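Local coordinates for protein endoglucanase (Uncultured bacterium, PDB 3X17) that hydrolyses internal beta-1,4-glucosidic bonds of cellulose as a family 9 glycoside hydrolase with an N-terminal Ig-like domain, at residues 238-251 with 263-275. Residues are numbered along the deposited sequence; the frame is centred on the assembly and turned at random.
Sequences RPDGAVYHKLAGLR and QRRYVYRITTQDT
The side-chain amide of Gln263 pairs with the backbone of Arg251 through both ends: NE2 donates to Arg251 O (2.6 Å), which lies close to the plane of the Gln263 amide though the donor is tilted from that carbonyl's plane, while OE1 accepts from Arg251 N (3.1 Å) on a lone pair. A water joins OE1 to Leu250 N and Arg264 O. With an alanine in place of Gln263, Arg251 N and O would probably lose both mates and the hairpin end would be freer to move. Tyr266 N to Ala248 O (2.8 Å) and Tyr268 N to Lys246 O (2.9 Å, 169° at the hydrogen) tie the antiparallel strands. His245 ND1, at the ring edge, donates to Asp274 OD2 in a His-carboxylate hydrogen bond whose modelled length is doubtful; NE2 is held by Pro330 O. Thr275 OG1 accepts from Val243 N (3.0 Å) and donates to Thr271 O. Lys246 runs extended over one face of the Tyr268 ring, CE 4.0 Å from the centroid in a CH-pi contact and NZ making a cation-pi contact while bonding Ser328 and Asp324. Val267 CG1 sits over the Tyr244 ring (3.3 Å to CG), and its CG2 meets Leu247 CD1. Arg265, its side chain near the bound zinc ion, makes a salt bridge from NE to Asp152. Side-chain-to-backbone bonds thus close both ends, Gln263 at the loop and Thr275 in barrel helix 272-288, around regular strand pairing.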
# COMPACT_ATOMS: atom_id res chain seq x y z
N ARG A 238 26.03 -4.25 4.55
CA ARG A 238 27.46 -4.14 4.70
C ARG A 238 27.86 -5.27 5.67
O ARG A 238 27.03 -5.69 6.48
CB ARG A 238 27.68 -2.77 5.33
CG ARG A 238 29.04 -2.23 5.29
CD ARG A 238 29.20 -1.46 6.58
NE ARG A 238 28.96 -0.06 6.37
CZ ARG A 238 28.99 0.86 7.33
NH1 ARG A 238 29.03 0.51 8.61
NH2 ARG A 238 28.92 2.12 6.98
N PRO A 239 29.10 -5.77 5.58
CA PRO A 239 29.37 -7.00 6.32
C PRO A 239 29.22 -6.86 7.84
O PRO A 239 29.07 -7.87 8.53
CB PRO A 239 30.83 -7.31 5.97
CG PRO A 239 31.00 -6.73 4.60
CD PRO A 239 30.21 -5.44 4.66
N ASP A 240 29.24 -5.64 8.36
CA ASP A 240 29.03 -5.50 9.79
C ASP A 240 27.52 -5.58 10.12
O ASP A 240 27.15 -5.66 11.29
CB ASP A 240 29.72 -4.25 10.37
CG ASP A 240 29.18 -2.94 9.78
OD1 ASP A 240 28.42 -2.99 8.80
OD2 ASP A 240 29.60 -1.87 10.25
N GLY A 241 26.67 -5.63 9.09
CA GLY A 241 25.22 -5.78 9.29
C GLY A 241 24.45 -4.51 9.06
O GLY A 241 23.23 -4.55 8.88
N ALA A 242 25.15 -3.39 8.93
CA ALA A 242 24.47 -2.13 8.62
C ALA A 242 23.92 -2.12 7.18
O ALA A 242 24.44 -2.81 6.32
CB ALA A 242 25.41 -0.93 8.84
N VAL A 243 22.86 -1.36 6.93
CA VAL A 243 22.17 -1.38 5.64
C VAL A 243 22.13 0.02 5.02
O VAL A 243 21.79 0.99 5.71
CB VAL A 243 20.73 -1.98 5.75
CG1 VAL A 243 20.01 -1.96 4.38
CG2 VAL A 243 20.80 -3.40 6.26
N TYR A 244 22.62 0.13 3.78
CA TYR A 244 22.63 1.41 3.07
C TYR A 244 21.22 1.90 2.83
O TYR A 244 20.27 1.11 2.77
CB TYR A 244 23.39 1.31 1.72
CG TYR A 244 24.86 0.99 1.90
CD1 TYR A 244 25.73 1.91 2.48
CD2 TYR A 244 25.37 -0.26 1.55
CE1 TYR A 244 27.07 1.62 2.67
CE2 TYR A 244 26.72 -0.58 1.73
CZ TYR A 244 27.56 0.36 2.31
OH TYR A 244 28.89 0.06 2.52
N HIS A 245 21.08 3.21 2.67
CA HIS A 245 19.77 3.84 2.77
C HIS A 245 19.02 3.74 1.46
O HIS A 245 17.81 3.53 1.44
CB HIS A 245 19.93 5.30 3.16
CG HIS A 245 18.65 6.06 3.15
ND1 HIS A 245 17.56 5.70 3.93
CD2 HIS A 245 18.34 7.26 2.60
CE1 HIS A 245 16.62 6.63 3.82
NE2 HIS A 245 17.05 7.57 2.99
N LYS A 246 19.71 3.93 0.35
CA LYS A 246 19.05 4.03 -0.92
C LYS A 246 20.11 4.10 -2.01
O LYS A 246 21.32 4.20 -1.72
CB LYS A 246 18.17 5.29 -0.96
CG LYS A 246 18.99 6.61 -0.91
CD LYS A 246 18.14 7.83 -1.17
CE LYS A 246 18.94 9.10 -0.86
NZ LYS A 246 18.24 10.34 -1.34
N LEU A 247 19.65 3.95 -3.25
CA LEU A 247 20.52 3.88 -4.39
C LEU A 247 19.89 4.68 -5.50
O LEU A 247 18.78 4.39 -5.93
CB LEU A 247 20.69 2.43 -4.82
CG LEU A 247 21.89 2.17 -5.72
CD1 LEU A 247 22.26 0.68 -5.62
CD2 LEU A 247 21.59 2.59 -7.17
N ALA A 248 20.58 5.70 -5.97
CA ALA A 248 19.97 6.56 -6.98
C ALA A 248 21.03 7.38 -7.70
O ALA A 248 22.18 7.40 -7.28
CB ALA A 248 18.91 7.48 -6.35
N GLY A 249 20.63 8.02 -8.80
CA GLY A 249 21.50 8.95 -9.53
C GLY A 249 21.60 10.25 -8.77
O GLY A 249 20.81 10.49 -7.84
N LEU A 250 22.58 11.08 -9.13
CA LEU A 250 22.67 12.45 -8.60
C LEU A 250 21.56 13.34 -9.15
O LEU A 250 21.21 14.35 -8.55
CB LEU A 250 24.05 13.06 -8.92
CG LEU A 250 25.26 12.31 -8.33
CD1 LEU A 250 26.58 12.89 -8.82
CD2 LEU A 250 25.21 12.31 -6.80
N ARG A 251 20.99 12.94 -10.29
CA ARG A 251 19.96 13.73 -10.96
C ARG A 251 18.67 12.92 -11.21
O ARG A 251 18.72 11.70 -11.42
CB ARG A 251 20.49 14.29 -12.29
CG ARG A 251 21.64 15.33 -12.10
CD ARG A 251 22.32 15.71 -13.42
NE ARG A 251 22.84 14.55 -14.14
CZ ARG A 251 24.03 13.97 -13.92
NH1 ARG A 251 24.83 14.42 -12.95
NH2 ARG A 251 24.40 12.92 -14.65
N GLN A 263 23.01 7.55 -16.32
CA GLN A 263 23.82 8.22 -15.31
C GLN A 263 24.39 7.24 -14.26
O GLN A 263 23.84 6.16 -14.03
CB GLN A 263 23.04 9.35 -14.63
CG GLN A 263 21.85 8.86 -13.81
CD GLN A 263 21.20 9.96 -13.02
OE1 GLN A 263 21.87 10.76 -12.36
NE2 GLN A 263 19.87 10.01 -13.06
N ARG A 264 25.52 7.59 -13.66
CA ARG A 264 26.10 6.74 -12.65
C ARG A 264 25.13 6.76 -11.47
O ARG A 264 24.48 7.79 -11.21
CB ARG A 264 27.45 7.30 -12.22
CG ARG A 264 28.04 6.60 -11.01
CD ARG A 264 29.52 6.85 -10.91
NE ARG A 264 30.22 6.05 -11.89
CZ ARG A 264 31.48 5.66 -11.76
NH1 ARG A 264 32.19 6.02 -10.71
NH2 ARG A 264 32.02 4.91 -12.70
N ARG A 265 24.97 5.62 -10.80
CA ARG A 265 24.10 5.54 -9.62
C ARG A 265 24.90 5.19 -8.37
O ARG A 265 25.81 4.37 -8.43
CB ARG A 265 22.98 4.54 -9.82
CG ARG A 265 22.18 4.80 -11.10
CD ARG A 265 20.70 4.88 -10.82
NE ARG A 265 20.12 3.57 -10.44
CZ ARG A 265 18.82 3.41 -10.24
NH1 ARG A 265 18.01 4.44 -10.37
NH2 ARG A 265 18.32 2.22 -9.98
N TYR A 266 24.51 5.80 -7.26
CA TYR A 266 25.29 5.81 -6.02
C TYR A 266 24.53 5.15 -4.89
O TYR A 266 23.30 5.20 -4.82
CB TYR A 266 25.65 7.23 -5.60
CG TYR A 266 26.63 7.89 -6.54
CD1 TYR A 266 27.99 7.64 -6.45
CD2 TYR A 266 26.17 8.71 -7.56
CE1 TYR A 266 28.89 8.23 -7.35
CE2 TYR A 266 27.04 9.28 -8.47
CZ TYR A 266 28.40 9.05 -8.36
OH TYR A 266 29.23 9.63 -9.28
N VAL A 267 25.30 4.53 -4.00
CA VAL A 267 24.75 3.86 -2.83
C VAL A 267 24.98 4.80 -1.67
O VAL A 267 26.12 5.15 -1.36
CB VAL A 267 25.49 2.53 -2.59
CG1 VAL A 267 25.06 1.88 -1.28
CG2 VAL A 267 25.29 1.62 -3.79
N TYR A 268 23.89 5.31 -1.12
CA TYR A 268 23.95 6.33 -0.07
C TYR A 268 24.20 5.69 1.29
O TYR A 268 24.11 4.47 1.44
CB TYR A 268 22.67 7.15 -0.09
CG TYR A 268 22.57 8.07 -1.30
CD1 TYR A 268 22.32 7.55 -2.56
CD2 TYR A 268 22.90 9.41 -1.20
CE1 TYR A 268 22.27 8.36 -3.66
CE2 TYR A 268 22.85 10.24 -2.30
CZ TYR A 268 22.54 9.70 -3.53
OH TYR A 268 22.53 10.49 -4.64
N ARG A 269 24.50 6.52 2.29
CA ARG A 269 25.11 6.06 3.52
C ARG A 269 24.12 5.27 4.37
O ARG A 269 22.90 5.43 4.23
CB ARG A 269 25.58 7.27 4.33
CG ARG A 269 24.41 8.08 4.92
CD ARG A 269 24.89 9.32 5.64
NE ARG A 269 25.63 10.19 4.74
CZ ARG A 269 26.58 11.03 5.14
NH1 ARG A 269 26.87 11.17 6.43
NH2 ARG A 269 27.21 11.78 4.24
N ILE A 270 24.64 4.40 5.24
CA ILE A 270 23.79 3.59 6.08
C ILE A 270 22.94 4.43 7.04
O ILE A 270 23.30 5.56 7.40
CB ILE A 270 24.57 2.56 6.89
CG1 ILE A 270 25.55 3.25 7.85
CG2 ILE A 270 25.31 1.58 5.97
CD1 ILE A 270 25.17 3.16 9.34
N THR A 271 21.92 3.77 7.59
CA THR A 271 21.02 4.35 8.55
C THR A 271 20.62 3.20 9.48
O THR A 271 20.55 2.04 9.04
CB THR A 271 19.81 4.85 7.77
OG1 THR A 271 19.85 6.27 7.61
CG2 THR A 271 18.56 4.37 8.33
N THR A 272 20.44 3.49 10.77
CA THR A 272 19.97 2.48 11.72
C THR A 272 18.50 2.10 11.52
O THR A 272 18.17 0.94 11.68
CB THR A 272 20.21 2.89 13.19
OG1 THR A 272 19.74 4.23 13.39
CG2 THR A 272 21.70 2.84 13.49
N GLN A 273 17.62 3.05 11.18
CA GLN A 273 16.23 2.68 10.83
C GLN A 273 16.14 1.69 9.67
O GLN A 273 15.36 0.75 9.70
CB GLN A 273 15.31 3.91 10.60
CG GLN A 273 15.72 4.85 9.47
CD GLN A 273 14.97 4.59 8.17
OE1 GLN A 273 14.22 3.60 8.05
NE2 GLN A 273 15.20 5.44 7.17
N ASP A 274 16.94 1.91 8.63
CA ASP A 274 16.98 1.00 7.51
C ASP A 274 17.52 -0.35 7.96
O ASP A 274 17.05 -1.40 7.51
CB ASP A 274 17.82 1.54 6.34
CG ASP A 274 17.13 2.69 5.60
OD1 ASP A 274 15.97 2.51 5.17
OD2 ASP A 274 17.77 3.77 5.41
N THR A 275 18.55 -0.33 8.81
CA THR A 275 19.16 -1.56 9.26
C THR A 275 18.11 -2.40 10.04
O THR A 275 17.94 -3.61 9.80
CB THR A 275 20.41 -1.23 10.13
OG1 THR A 275 21.37 -0.51 9.34
CG2 THR A 275 21.05 -2.49 10.66
O HOH W 1 19.97 11.34 -5.35
O HOH W 2 24.34 10.39 -11.29